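Local coordinates for monomethylamine methyltransferase MtmB1 (PDB 1NTH), which catalyses transfer of the methyl group from monomethylamine to the corrinoid cofactor of its partner protein MtmC, a step of methanogenesis from methylamine, at residues Glu60-Ala65 / Cys319-Glu324; Val230-Glu235 / His282-Leu287; His294-Val299 / Ser359-Leu364; Thr355-Gly360 / Arg391-Val396. One frame throughout, in Å; residues are numbered along the deposited sequence. Where two conformers were deposited one is given.

Interaction 1: Glu60-Ala65 / Cys319-Glu324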
loop_
_atom_site.group_PDB
_atom_site.type_symbol
_atom_site.label_atom_id
_atom_site.label_comp_id
_atom_site.label_asym_id
_atom_site.label_seq_id
_atom_site.Cartn_x
_atom_site.Cartn_y
_atom_site.Cartn_z
ATOM N N GLU A 60 -6.512 32.925 34.354
ATOM C CA GLU A 60 -7.441 33.463 33.370
ATOM C C GLU A 60 -6.952 34.814 32.858
ATOM O O GLU A 60 -7.106 35.127 31.679
ATOM C CB GLU A 60 -8.845 33.603 33.963
ATOM C CG GLU A 60 -9.830 34.274 33.019
ATOM C CD GLU A 60 -11.268 34.145 33.480
ATOM O OE1 GLU A 60 -11.524 34.303 34.692
ATOM O OE2 GLU A 60 -12.143 33.895 32.623
ATOM N N LYS A 61 -6.361 35.615 33.737
ATOM C CA LYS A 61 -5.846 36.912 33.309
ATOM C C LYS A 61 -4.644 36.709 32.388
ATOM O O LYS A 61 -4.454 37.460 31.433
ATOM C CB LYS A 61 -5.461 37.761 34.523
ATOM C CG LYS A 61 -6.666 38.176 35.355
ATOM C CD LYS A 61 -6.304 39.197 36.420
ATOM C CE LYS A 61 -5.313 38.638 37.425
ATOM N NZ LYS A 61 -4.902 39.672 38.423
ATOM N N LEU A 62 -3.842 35.688 32.670
ATOM C CA LEU A 62 -2.684 35.392 31.832
ATOM C C LEU A 62 -3.164 34.963 30.447
ATOM O O LEU A 62 -2.572 35.331 29.434
ATOM C CB LEU A 62 -1.832 34.278 32.449
ATOM C CG LEU A 62 -0.732 33.700 31.547
ATOM C CD1 LEU A 62 0.208 34.812 31.087
ATOM C CD2 LEU A 62 0.040 32.621 32.300
ATOM N N PHE A 63 -4.240 34.184 30.401
ATOM C CA PHE A 63 -4.766 33.740 29.117
ATOM C C PHE A 63 -5.253 34.945 28.320
ATOM O O PHE A 63 -4.960 35.075 27.129
ATOM C CB PHE A 63 -5.924 32.757 29.305
ATOM C CG PHE A 63 -6.536 32.298 28.012
ATOM C CD1 PHE A 63 -5.827 31.468 27.149
ATOM C CD2 PHE A 63 -7.801 32.734 27.633
ATOM C CE1 PHE A 63 -6.372 31.074 25.928
ATOM C CE2 PHE A 63 -8.355 32.347 26.413
ATOM C CZ PHE A 63 -7.635 31.517 25.559
ATOM N N LYS A 64 -6.003 35.823 28.978
ATOM C CA LYS A 64 -6.517 37.012 28.312
ATOM C C LYS A 64 -5.370 37.889 27.823
ATOM O O LYS A 64 -5.440 38.458 26.737
ATOM C CB LYS A 64 -7.422 37.803 29.258
ATOM C CG LYS A 64 -8.740 37.102 29.551
ATOM C CD LYS A 64 -9.602 37.946 30.479
ATOM C CE LYS A 64 -10.949 37.289 30.726
ATOM N NZ LYS A 64 -11.809 38.098 31.636
ATOM N N ALA A 65 -4.314 37.986 28.624
ATOM C CA ALA A 65 -3.145 38.784 28.254
ATOM C C ALA A 65 -2.481 38.208 27.003
ATOM O O ALA A 65 -2.135 38.942 26.076
ATOM C CB ALA A 65 -2.148 38.814 29.406
ATOM N N CYS A 319 1.729 26.445 30.156
ATOM C CA CYS A 319 1.051 25.174 29.927
ATOM C C CYS A 319 -0.177 24.975 30.805
ATOM O O CYS A 319 -1.214 24.511 30.330
ATOM C CB CYS A 319 2.014 24.004 30.134
ATOM S SG CYS A 319 1.279 22.411 29.666
ATOM N N ALA A 320 -0.073 25.316 32.087
ATOM C CA ALA A 320 -1.215 25.156 32.980
ATOM C C ALA A 320 -2.374 25.999 32.469
ATOM O O ALA A 320 -3.528 25.573 32.488
ATOM C CB ALA A 320 -0.847 25.576 34.400
ATOM N N THR A 321 -2.056 27.202 32.004
ATOM C CA THR A 321 -3.066 28.115 31.494
ATOM C C THR A 321 -3.648 27.620 30.172
ATOM O O THR A 321 -4.862 27.638 29.976
ATOM C CB THR A 321 -2.469 29.520 31.323
ATOM O OG1 THR A 321 -1.998 29.976 32.598
ATOM C CG2 THR A 321 -3.511 30.495 30.797
ATOM N N ILE A 322 -2.781 27.179 29.268
ATOM C CA ILE A 322 -3.242 26.664 27.984
ATOM C C ILE A 322 -4.091 25.407 28.215
ATOM O O ILE A 322 -5.097 25.196 27.535
ATOM C CB ILE A 322 -2.037 26.342 27.064
ATOM C CG1 ILE A 322 -1.436 27.648 26.527
ATOM C CG2 ILE A 322 -2.468 25.423 25.917
ATOM C CD1 ILE A 322 -2.379 28.460 25.656
ATOM N N SER A 323 -3.698 24.589 29.186
ATOM C CA SER A 323 -4.437 23.362 29.490
ATOM C C SER A 323 -5.800 23.662 30.099
ATOM O O SER A 323 -6.776 22.954 29.851
ATOM C CB SER A 323 -3.644 22.486 30.461
ATOM O OG SER A 323 -2.420 22.067 29.887
ATOM N N GLU A 324 -5.861 24.720 30.896
ATOM C CA GLU A 324 -7.097 25.104 31.557
ATOM C C GLU A 324 -8.138 25.731 30.636
ATOM O O GLU A 324 -9.322 25.403 30.722
ATOM C CB GLU A 324 -6.791 26.079 32.700
ATOM C CG GLU A 324 -8.032 26.633 33.397
ATOM C CD GLU A 324 -8.708 25.615 34.297
ATOM O OE1 GLU A 324 -9.886 25.828 34.653
ATOM O OE2 GLU A 324 -8.059 24.610 34.658
#
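Helices 56-73 and 309-325 come closest at Phe63 and Thr321, whose CA atoms stand 6.3 Å apart, close enough for the short side chain of Thr321 to reach the other helix with both branches. Thr321 points at that helix and gives one branch to each of two consecutive residues. Its methyl CG2 lies 3.6 Å from Phe63 CB and nearly as close to the backbone N of the same residue, so it touches the root of the phenylalanine. The hydroxyl branch faces Leu62 instead: Thr321 OG1 is 3.4 Å from the methyl CD2 of Leu62. This polar atom is not left to the hydrocarbon around it, because OG1 is hydrogen-bonded to the carbonyl O of Trp317 one turn earlier in its own helix. The first torsion of Thr321 (chi1 -60°) makes the division possible, setting OG1 beside the backbone N, from where it reaches back along the helix, and CG2 anti to that N. Helix 309-325 follows strand 293-300 of the TIM barrel and belongs to the helical layer around it; helix 56-73, from the N-terminal part of the chain, packs onto that layer from 254 residues away. Leu62 also touches Thr275 and Val279 of helix 271-288, so it sits where three helices meet. The Phe63 ring, carried away from its own backbone N by a chi1 of 178°, meets the ring of Phe325 with the planes about 20° apart. Within 319-324, Ser323 N and Ser323 OG approach Cys319 O from opposite faces of its plane, the hydroxyl at 2.8 Å.

Interaction 2: Val230-Glu235 / His282-Leu287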
loop_
_atom_site.group_PDB
_atom_site.type_symbol
_atom_site.label_atom_id
_atom_site.label_comp_id
_atom_site.label_asym_id
_atom_site.label_seq_id
_atom_site.Cartn_x
_atom_site.Cartn_y
_atom_site.Cartn_z
ATOM N N VAL A 230 7.935 22.937 12.357
ATOM C CA VAL A 230 7.955 24.261 11.744
ATOM C C VAL A 230 8.319 25.174 12.917
ATOM O O VAL A 230 7.730 25.079 13.994
ATOM C CB VAL A 230 6.597 24.659 11.129
ATOM C CG1 VAL A 230 5.518 24.689 12.178
ATOM C CG2 VAL A 230 6.734 26.019 10.450
ATOM N N SER A 231 9.303 26.043 12.716
ATOM C CA SER A 231 9.773 26.904 13.796
ATOM C C SER A 231 9.390 28.375 13.726
ATOM O O SER A 231 9.623 29.039 12.717
ATOM C CB SER A 231 11.297 26.809 13.894
ATOM O OG SER A 231 11.728 25.464 14.021
ATOM N N GLN A 232 8.802 28.877 14.807
ATOM C CA GLN A 232 8.452 30.292 14.882
ATOM C C GLN A 232 9.728 30.995 15.326
ATOM O O GLN A 232 10.607 30.375 15.924
ATOM C CB GLN A 232 7.369 30.545 15.928
ATOM C CG GLN A 232 5.993 30.000 15.586
ATOM C CD GLN A 232 4.933 30.510 16.546
ATOM O OE1 GLN A 232 4.769 31.720 16.713
ATOM N NE2 GLN A 232 4.209 29.592 17.181
ATOM N N LEU A 233 9.830 32.290 15.046
ATOM C CA LEU A 233 11.012 33.044 15.447
ATOM C C LEU A 233 10.732 33.827 16.734
ATOM O O LEU A 233 9.642 33.733 17.297
ATOM C CB LEU A 233 11.434 33.981 14.314
ATOM C CG LEU A 233 11.699 33.282 12.972
ATOM C CD1 LEU A 233 12.183 34.299 11.949
ATOM C CD2 LEU A 233 12.735 32.180 13.156
ATOM N N ASN A 234 11.715 34.595 17.199
ATOM C CA ASN A 234 11.566 35.371 18.436
ATOM C C ASN A 234 11.471 36.876 18.187
ATOM O O ASN A 234 12.384 37.441 17.591
ATOM C CB ASN A 234 12.758 35.113 19.356
ATOM C CG ASN A 234 12.874 33.662 19.762
ATOM O OD1 ASN A 234 13.173 32.793 18.940
ATOM N ND2 ASN A 234 12.627 33.387 21.034
ATOM N N GLU A 235 10.385 37.532 18.607
ATOM C CA GLU A 235 9.226 36.931 19.280
ATOM C C GLU A 235 8.026 37.341 18.420
ATOM O O GLU A 235 8.015 38.453 17.881
ATOM C CB GLU A 235 9.044 37.510 20.691
ATOM C CG GLU A 235 10.239 37.372 21.629
ATOM C CD GLU A 235 10.547 35.932 21.999
ATOM O OE1 GLU A 235 9.700 35.047 21.741
ATOM O OE2 GLU A 235 11.636 35.686 22.562
ATOM N N HIS A 282 1.548 29.965 21.640
ATOM C CA HIS A 282 0.862 28.670 21.687
ATOM C C HIS A 282 -0.391 28.841 20.827
ATOM O O HIS A 282 -0.758 27.963 20.047
ATOM C CB HIS A 282 0.428 28.305 23.115
ATOM C CG HIS A 282 1.452 27.542 23.897
ATOM N ND1 HIS A 282 2.625 28.108 24.349
ATOM C CD2 HIS A 282 1.464 26.256 24.327
ATOM C CE1 HIS A 282 3.314 27.204 25.025
ATOM N NE2 HIS A 282 2.633 26.072 25.027
ATOM N N ILE A 283 -1.048 29.990 20.976
ATOM C CA ILE A 283 -2.249 30.284 20.204
ATOM C C ILE A 283 -1.906 30.482 18.722
ATOM O O ILE A 283 -2.608 29.987 17.840
ATOM C CB ILE A 283 -2.960 31.557 20.748
ATOM C CG1 ILE A 283 -3.479 31.296 22.169
ATOM C CG2 ILE A 283 -4.119 31.942 19.838
ATOM C CD1 ILE A 283 -4.023 32.548 22.880
ATOM N N ASN A 284 -0.822 31.199 18.445
ATOM C CA ASN A 284 -0.422 31.438 17.061
ATOM C C ASN A 284 -0.137 30.123 16.328
ATOM O O ASN A 284 -0.328 30.025 15.118
ATOM C CB ASN A 284 0.819 32.335 17.009
ATOM C CG ASN A 284 1.104 32.844 15.612
ATOM O OD1 ASN A 284 0.223 33.401 14.961
ATOM N ND2 ASN A 284 2.336 32.660 15.143
ATOM N N ALA A 285 0.310 29.114 17.069
ATOM C CA ALA A 285 0.621 27.816 16.482
ATOM C C ALA A 285 -0.572 27.211 15.742
ATOM O O ALA A 285 -0.423 26.694 14.636
ATOM C CB ALA A 285 1.093 26.852 17.567
ATOM N N VAL A 286 -1.755 27.279 16.344
ATOM C CA VAL A 286 -2.937 26.690 15.716
ATOM C C VAL A 286 -3.611 27.616 14.713
ATOM O O VAL A 286 -4.533 27.223 14.000
ATOM C CB VAL A 286 -3.971 26.248 16.785
ATOM C CG1 VAL A 286 -3.333 25.236 17.720
ATOM C CG2 VAL A 286 -4.479 27.453 17.581
ATOM N N LEU A 287 -3.122 28.845 14.646
ATOM C CA LEU A 287 -3.672 29.848 13.751
ATOM C C LEU A 287 -2.835 29.948 12.476
ATOM O O LEU A 287 -3.309 29.662 11.377
ATOM C CB LEU A 287 -3.701 31.187 14.502
ATOM C CG LEU A 287 -4.387 32.445 13.980
ATOM C CD1 LEU A 287 -5.843 32.174 13.658
ATOM C CD2 LEU A 287 -4.275 33.528 15.052
#
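Gln232 holds CG beside its backbone N and runs extended beyond it, while Asn284 turns CG anti to its own N (chi1 -168°); the two amides thereby meet between the end of a barrel strand and a helix. Strand 227-231 belongs to the parallel sheet of the TIM barrel, and helix 271-288 lies in the layer around it, directly before strand 293-300. The backbones stay well apart, with Gln232 and Ala285 nearest at 8.4 Å between CA atoms, and the long glutamine bridges the gap. Asn284 ND2 donates to Gln232 OE1 over 3.0 Å, and the bond is nearly straight at 163°. The two ends are used differently: the acceptor lies almost in the amide plane of Asn284, whereas ND2 stands well above the carbonyl plane of Gln232, 67° out of it, in keeping with amide planes turned steeply against each other. Both amides are buried and tied further. Asn284 OD1 is hydrogen-bonded to the hydroxyl of Tyr86, and Gln232 NE2 to the carboxylate of Asp258 and to the carbonyl of Thr281; these two oxygen acceptors at NE2 mark that end of the glutamine as the nitrogen. Asp258 also binds His294 on the strand after the helix, which places Gln232 within a polar cluster between the barrel strands and helix 271-288. Further along the loop, Asn234 and Glu235 are joined by a cis peptide bond, and Asn234 ND2 reaches Glu235 OE2 at 2.9 Å. Ala285 adds a plain contact, its CB lying 4.2 Å from Gln232 NE2.

Interaction 3: His294-Val299 / Ser359-Leu364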
loop_
_atom_site.group_PDB
_atom_site.type_symbol
_atom_site.label_atom_id
_atom_site.label_comp_id
_atom_site.label_asym_id
_atom_site.label_seq_id
_atom_site.Cartn_x
_atom_site.Cartn_y
_atom_site.Cartn_z
ATOM N N HIS A 294 1.846 22.019 19.738
ATOM C CA HIS A 294 2.868 23.052 19.844
ATOM C C HIS A 294 3.951 22.689 20.845
ATOM O O HIS A 294 3.659 22.269 21.966
ATOM C CB HIS A 294 2.226 24.375 20.268
ATOM C CG HIS A 294 3.216 25.469 20.527
ATOM N ND1 HIS A 294 3.878 26.129 19.515
ATOM C CD2 HIS A 294 3.675 25.998 21.686
ATOM C CE1 HIS A 294 4.703 27.020 20.039
ATOM N NE2 HIS A 294 4.599 26.960 21.355
ATOM N N LEU A 295 5.200 22.868 20.431
ATOM C CA LEU A 295 6.342 22.577 21.278
ATOM C C LEU A 295 6.915 23.886 21.818
ATOM O O LEU A 295 7.289 24.773 21.050
ATOM C CB LEU A 295 7.422 21.847 20.485
ATOM C CG LEU A 295 8.671 21.474 21.290
ATOM C CD1 LEU A 295 8.342 20.381 22.297
ATOM C CD2 LEU A 295 9.745 21.008 20.341
ATOM N N ASP A 296 6.977 23.991 23.139
ATOM C CA ASP A 296 7.501 25.176 23.813
ATOM C C ASP A 296 8.968 24.913 24.147
ATOM O O ASP A 296 9.503 23.840 23.850
ATOM C CB ASP A 296 6.694 25.412 25.096
ATOM C CG ASP A 296 6.914 26.790 25.703
ATOM O OD1 ASP A 296 7.731 27.582 25.182
ATOM O OD2 ASP A 296 6.248 27.074 26.722
ATOM N N GLY A 297 9.618 25.894 24.761
ATOM C CA GLY A 297 11.009 25.743 25.140
ATOM C C GLY A 297 11.571 27.063 25.631
ATOM O O GLY A 297 12.520 27.579 25.045
ATOM N N PRO A 298 11.007 27.638 26.705
ATOM C CA PRO A 298 11.512 28.918 27.223
ATOM C C PRO A 298 12.988 28.769 27.562
ATOM O O PRO A 298 13.374 27.825 28.243
ATOM C CB PRO A 298 10.659 29.152 28.468
ATOM C CG PRO A 298 9.390 28.391 28.173
ATOM C CD PRO A 298 9.927 27.122 27.562
ATOM N N VAL A 299 13.812 29.700 27.096
ATOM C CA VAL A 299 15.241 29.607 27.355
ATOM C C VAL A 299 15.798 30.874 28.003
ATOM O O VAL A 299 15.348 31.982 27.714
ATOM C CB VAL A 299 15.998 29.299 26.043
ATOM C CG1 VAL A 299 15.767 30.410 25.036
ATOM C CG2 VAL A 299 17.474 29.108 26.321
ATOM N N SER A 359 2.460 20.419 35.068
ATOM C CA SER A 359 1.772 21.541 34.430
ATOM C C SER A 359 0.813 21.121 33.320
ATOM O O SER A 359 0.049 21.944 32.818
ATOM C CB SER A 359 2.785 22.564 33.892
ATOM O OG SER A 359 3.559 22.044 32.824
ATOM N N GLY A 360 0.860 19.852 32.926
ATOM C CA GLY A 360 -0.054 19.371 31.901
ATOM C C GLY A 360 0.450 19.151 30.484
ATOM O O GLY A 360 -0.359 19.042 29.566
ATOM N N ARG A 361 1.762 19.080 30.283
ATOM C CA ARG A 361 2.296 18.862 28.937
ATOM C C ARG A 361 1.935 17.463 28.454
ATOM O O ARG A 361 1.949 16.512 29.234
ATOM C CB ARG A 361 3.822 19.001 28.920
ATOM C CG ARG A 361 4.346 20.395 29.217
ATOM C CD ARG A 361 4.103 21.365 28.069
ATOM N NE ARG A 361 4.565 22.704 28.426
ATOM C CZ ARG A 361 4.418 23.787 27.669
ATOM N NH1 ARG A 361 3.821 23.708 26.487
ATOM N NH2 ARG A 361 4.850 24.962 28.111
ATOM N N GLU A 362 1.614 17.338 27.171
ATOM C CA GLU A 362 1.276 16.034 26.614
ATOM C C GLU A 362 2.525 15.303 26.137
ATOM O O GLU A 362 2.567 14.074 26.137
ATOM C CB GLU A 362 0.309 16.176 25.436
ATOM C CG GLU A 362 -1.140 16.458 25.808
ATOM C CD GLU A 362 -1.387 17.880 26.271
ATOM O OE1 GLU A 362 -0.692 18.802 25.794
ATOM O OE2 GLU A 362 -2.298 18.080 27.101
ATOM N N ILE A 363 3.539 16.062 25.731
ATOM C CA ILE A 363 4.776 15.477 25.226
ATOM C C ILE A 363 6.030 16.120 25.820
ATOM O O ILE A 363 6.105 17.340 25.963
ATOM C CB ILE A 363 4.848 15.616 23.685
ATOM C CG1 ILE A 363 3.660 14.890 23.038
ATOM C CG2 ILE A 363 6.170 15.054 23.170
ATOM C CD1 ILE A 363 3.543 15.120 21.534
ATOM N N LEU A 364 7.005 15.287 26.174
ATOM C CA LEU A 364 8.285 15.756 26.705
ATOM C C LEU A 364 9.304 15.400 25.625
ATOM O O LEU A 364 9.472 14.226 25.294
ATOM C CB LEU A 364 8.636 15.025 28.007
ATOM C CG LEU A 364 7.560 14.977 29.093
ATOM C CD1 LEU A 364 8.141 14.332 30.350
ATOM C CD2 LEU A 364 7.070 16.381 29.391
#
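The Arg361 guanidinium and the Asp296 carboxylate are turned 63° against each other, so they meet at one corner and not as a flat, two-bond pair. Asp296 OD2 comes obliquely to the guanidinium, 2.9 Å from Arg361 NH2, in a salt bridge whose hydrogen bond is weak, bent to 129° at the hydrogen. Asp296 CB stands off the same side of the guanidinium plane as OD2, 3.6 Å from Arg361 NH1. The other carboxylate oxygen, OD1, is taken up locally: Gly297 N donates to Asp296 OD1 over 2.6 Å from above the carboxylate plane, which probably limits rotation of the group. Arg361 reaches the aspartate by a bend at chi2 (-72°), after which the chain runs straight to its planar end. The contact joins strand 293-300 to the loop leading into strand 363-366, two strands of the parallel TIM barrel separated by strand 330-333. That loop starts at Gly360, which closes helix 343-359 in a Schellman motif. Around the guanidinium, NH1 is hydrogen-bonded to His282 NE2, and NH2 has a weak bond to the carbonyl of Ala315. With the charges of Asp296 and Arg361 both buried near the centre of the chain, neutralisation by each other is probably what makes their presence there tolerable.

Interaction 4: Thr355-Gly360 / Arg391-Val396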
loop_
_atom_site.group_PDB
_atom_site.type_symbol
_atom_site.label_atom_id
_atom_site.label_comp_id
_atom_site.label_asym_id
_atom_site.label_seq_id
_atom_site.Cartn_x
_atom_site.Cartn_y
_atom_site.Cartn_z
ATOM N N THR A 355 8.201 19.728 36.236
ATOM C CA THR A 355 7.429 20.903 35.853
ATOM C C THR A 355 6.485 20.626 34.684
ATOM O O THR A 355 5.299 20.956 34.745
ATOM C CB THR A 355 8.362 22.064 35.462
ATOM O OG1 THR A 355 9.254 22.345 36.550
ATOM C CG2 THR A 355 7.557 23.315 35.128
ATOM N N ASP A 356 7.015 20.023 33.624
ATOM C CA ASP A 356 6.214 19.721 32.440
ATOM C C ASP A 356 5.089 18.729 32.716
ATOM O O ASP A 356 3.962 18.905 32.252
ATOM C CB ASP A 356 7.102 19.174 31.319
ATOM C CG ASP A 356 8.044 20.222 30.754
ATOM O OD1 ASP A 356 7.745 21.430 30.898
ATOM O OD2 ASP A 356 9.069 19.837 30.152
ATOM N N THR A 357 5.396 17.680 33.465
ATOM C CA THR A 357 4.396 16.672 33.790
ATOM C C THR A 357 3.271 17.259 34.639
ATOM O O THR A 357 2.090 17.114 34.314
ATOM C CB THR A 357 5.041 15.486 34.538
ATOM O OG1 THR A 357 6.039 14.887 33.703
ATOM C CG2 THR A 357 3.993 14.442 34.902
ATOM N N ALA A 358 3.629 17.942 35.721
ATOM C CA ALA A 358 2.620 18.522 36.598
ATOM C C ALA A 358 1.829 19.659 35.959
ATOM O O ALA A 358 0.651 19.838 36.264
ATOM C CB ALA A 358 3.274 19.005 37.884
ATOM N N SER A 359 2.460 20.419 35.068
ATOM C CA SER A 359 1.772 21.541 34.430
ATOM C C SER A 359 0.813 21.121 33.320
ATOM O O SER A 359 0.049 21.944 32.818
ATOM C CB SER A 359 2.785 22.564 33.892
ATOM O OG SER A 359 3.559 22.044 32.824
ATOM N N GLY A 360 0.860 19.852 32.926
ATOM C CA GLY A 360 -0.054 19.371 31.901
ATOM C C GLY A 360 0.450 19.151 30.484
ATOM O O GLY A 360 -0.359 19.042 29.566
ATOM N N ARG A 391 6.850 9.717 35.328
ATOM C CA ARG A 391 5.986 8.720 35.948
ATOM C C ARG A 391 5.802 9.041 37.430
ATOM O O ARG A 391 4.691 8.986 37.954
ATOM C CB ARG A 391 6.589 7.319 35.811
ATOM C CG ARG A 391 5.714 6.227 36.411
ATOM C CD ARG A 391 6.408 4.869 36.407
ATOM N NE ARG A 391 7.554 4.835 37.307
ATOM C CZ ARG A 391 8.820 4.754 36.908
ATOM N NH1 ARG A 391 9.109 4.697 35.616
ATOM N NH2 ARG A 391 9.797 4.727 37.806
ATOM N N ALA A 392 6.902 9.378 38.097
ATOM C CA ALA A 392 6.869 9.701 39.520
ATOM C C ALA A 392 6.055 10.957 39.829
ATOM O O ALA A 392 5.390 11.037 40.862
ATOM C CB ALA A 392 8.293 9.866 40.041
ATOM N N THR A 393 6.105 11.932 38.927
ATOM C CA THR A 393 5.394 13.196 39.107
ATOM C C THR A 393 3.894 13.127 38.820
ATOM O O THR A 393 3.103 13.828 39.451
ATOM C CB THR A 393 6.011 14.291 38.207
ATOM O OG1 THR A 393 7.405 14.419 38.507
ATOM C CG2 THR A 393 5.328 15.634 38.437
ATOM N N ALA A 394 3.505 12.287 37.868
ATOM C CA ALA A 394 2.098 12.162 37.503
ATOM C C ALA A 394 1.197 11.895 38.708
ATOM O O ALA A 394 1.445 10.979 39.489
ATOM C CB ALA A 394 1.923 11.053 36.462
ATOM N N GLY A 395 0.160 12.712 38.856
ATOM C CA GLY A 395 -0.777 12.536 39.951
ATOM C C GLY A 395 -0.424 13.196 41.273
ATOM O O GLY A 395 -1.261 13.249 42.176
ATOM N N VAL A 396 0.799 13.696 41.404
ATOM C CA VAL A 396 1.210 14.340 42.649
ATOM C C VAL A 396 0.528 15.699 42.817
ATOM O O VAL A 396 0.354 16.443 41.853
ATOM C CB VAL A 396 2.746 14.528 42.698
ATOM C CG1 VAL A 396 3.149 15.243 43.983
ATOM C CG2 VAL A 396 3.434 13.171 42.619
HETATM O O HOH W 1 0.780 15.301 36.629
#
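Thr357 and Thr393 face each other with the same rotamer, chi1 -60° and -57°, each holding its methyl anti to the backbone N and its hydroxyl beside it. The contact joins two helices following successive positions of the TIM barrel sheet: helix 343-359, which leads into strand 363-366, and helix 380-393, which comes after that strand. Because of the shared rotamer, each hydroxyl turns back to its own helix, Thr357 OG1 to the carbonyl of Ser353 and Thr393 OG1 to that of Val389, and the methyls are presented across the interface. Thr357 CG2 lies over the end of the second helix, 3.9 Å from Thr393 CB and 3.7 Å from the backbone N of Ala394, the first residue to leave helical geometry. In return Thr393 CG2 rests against both Thr357 and Ala358, 3.9 Å from Thr357 CB and 4.0 Å from Ala358 CB. No direct hydrogen bond crosses; the side chains meet through methyls. Both chains turn off here: 343-359 ends in a Schellman motif at Gly360, and Thr393 to Val396 form a type II beta turn, with Gly395 taking the positive phi of its third position. On the first helix, Ser359 OG and Ser359 N reach Thr355 O from opposite faces of its plane. A water near Thr357 O receives a weak bond from Gly395 N, at 3.5 Å.

All four contacts are buried, but at different depths. Interaction 3 lies deepest, its centre about 5 Å from the centre of the chain, and the centre of interaction 2 is about 12 Å from it; both are polar and meet at His282. The centres of interactions 1 and 4 lie about 18 and 17 Å from the chain centre, between helices, where threonine methyls pack against the neighbouring helix and hydroxyls stay with their own. Interactions 3 and 4 share Ser359 and Gly360, so one helix end serves both, and Cys319 of interaction 1 packs on the same end. Interaction 2 is nested within the loop closed by interaction 1, touching it through His282 and Ile283; interactions 2 and 4 do not touch.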